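Local coordinates for D-2-hydroxyacid dehydrogensase protein (Ketogulonicigenium vulgare, PDB 4LSW) that probably catalyses the NAD(P)-dependent interconversion of D-2-hydroxyacids and 2-oxoacids, as other members of the D-2-hydroxyacid dehydrogenase family do, at residues L243-A246 and G250-G253. Numbering follows the deposited sequence.
Sequences LIAA and GRLG
Leu252 N donates a hydrogen bond to Ala246 O, 3.2 Å away, across the C-terminal end of helix 240-249. The N-H points almost straight at the oxygen (164°), but the donor stands above the carbonyl plane, 65° out of it. The same oxygen lies 3.0 Å from Arg251 N, so the chain curls closely round this carbonyl. Gly250 allows the turn: it is the first residue to leave the helix, with a positive phi.

Two side chains then fold back on the helix. The Arg251 chain bends at chi3 (-73°), which brings the guanidinium back over the last turn. Ala246 CA sits over one face of the group, 3.7 Å from Arg251 CZ and offset toward the rim. Arg251 NH1 comes within 3.7 Å of Ala245 CB. Leu252 turns inward instead. Its CB packs on Ala246 CB at 4.1 Å, and its CD2 meets Leu243 CD1 at 3.5 Å. CG of Leu252 is anti to the backbone N, which extends the branch toward Leu243.

Further out, Arg251 NH2 forms a salt bridge with Glu221, and NH1 forms one with Asp249. Ile220 of helix 217-223 touches Leu243, Ala246 and Leu252, while Leu229 of strand 228-231 touches both leucines. An alanine in place of Arg251 would probably leave Glu221 and Asp249 without this cationic partner and uncover the Ala246 face of the helix end.

Residues 250-253 link helix 240-249 to strand 254-257 of the parallel Rossmann-type sheet. Paired with two carboxylates, those of Glu221 and Asp249, the arginine probably has its charge balanced and the rotation of its guanidinium restrained, while the leucine pair packs on the buried side.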
loop_
_atom_site.group_PDB
_atom_site.type_symbol
_atom_site.label_atom_id
_atom_site.label_comp_id
_atom_site.label_asym_id
_atom_site.label_seq_id
_atom_site.Cartn_x
_atom_site.Cartn_y
_atom_site.Cartn_z
ATOM N N LEU A 243 -4.001 18.834 5.075
ATOM C CA LEU A 243 -2.752 18.381 5.678
ATOM C C LEU A 243 -1.648 19.413 5.462
ATOM O O LEU A 243 -0.939 19.795 6.396
ATOM C CB LEU A 243 -2.347 17.025 5.092
ATOM C CG LEU A 243 -1.007 16.440 5.559
ATOM C CD1 LEU A 243 -0.982 16.355 7.067
ATOM C CD2 LEU A 243 -0.795 15.070 4.948
ATOM N N ILE A 244 -1.534 19.906 4.230
ATOM C CA ILE A 244 -0.512 20.888 3.916
ATOM C C ILE A 244 -0.712 22.189 4.698
ATOM O O ILE A 244 0.231 22.725 5.271
ATOM C CB ILE A 244 -0.455 21.143 2.399
ATOM C CG1 ILE A 244 0.095 19.891 1.705
ATOM C CG2 ILE A 244 0.435 22.326 2.089
ATOM C CD1 ILE A 244 -0.116 19.864 0.207
ATOM N N ALA A 245 -1.949 22.682 4.744
ATOM C CA ALA A 245 -2.233 23.902 5.485
ATOM C C ALA A 245 -1.921 23.756 6.974
ATOM O O ALA A 245 -1.388 24.670 7.599
ATOM C CB ALA A 245 -3.680 24.315 5.287
ATOM N N ALA A 246 -2.255 22.600 7.536
ATOM C CA ALA A 246 -2.015 22.373 8.958
ATOM C C ALA A 246 -0.521 22.276 9.276
ATOM O O ALA A 246 -0.071 22.788 10.300
ATOM C CB ALA A 246 -2.745 21.142 9.433
ATOM N N GLY A 250 1.478 25.037 11.672
ATOM C CA GLY A 250 1.880 24.506 12.961
ATOM C C GLY A 250 0.746 23.834 13.723
ATOM O O GLY A 250 0.926 23.434 14.869
ATOM N N ARG A 251 -0.421 23.710 13.093
ATOM C CA ARG A 251 -1.541 23.000 13.702
ATOM C C ARG A 251 -1.293 21.485 13.787
ATOM O O ARG A 251 -1.874 20.802 14.633
ATOM C CB ARG A 251 -2.855 23.294 12.966
ATOM C CG ARG A 251 -3.429 24.679 13.243
ATOM C CD ARG A 251 -4.733 24.938 12.486
ATOM N NE ARG A 251 -4.489 25.151 11.058
ATOM C CZ ARG A 251 -4.966 24.387 10.080
ATOM N NH1 ARG A 251 -4.650 24.669 8.819
ATOM N NH2 ARG A 251 -5.758 23.359 10.335
ATOM N N LEU A 252 -0.447 20.974 12.896
ATOM C CA LEU A 252 0.052 19.602 12.986
ATOM C C LEU A 252 1.554 19.690 13.096
ATOM O O LEU A 252 2.191 20.445 12.358
ATOM C CB LEU A 252 -0.307 18.793 11.740
ATOM C CG LEU A 252 0.250 17.355 11.764
ATOM C CD1 LEU A 252 -0.301 16.580 12.960
ATOM C CD2 LEU A 252 -0.074 16.658 10.476
ATOM N N GLY A 253 2.124 18.898 13.998
ATOM C CA GLY A 253 3.555 18.938 14.244
ATOM C C GLY A 253 4.424 18.443 13.105
ATOM O O GLY A 253 5.397 19.110 12.735
#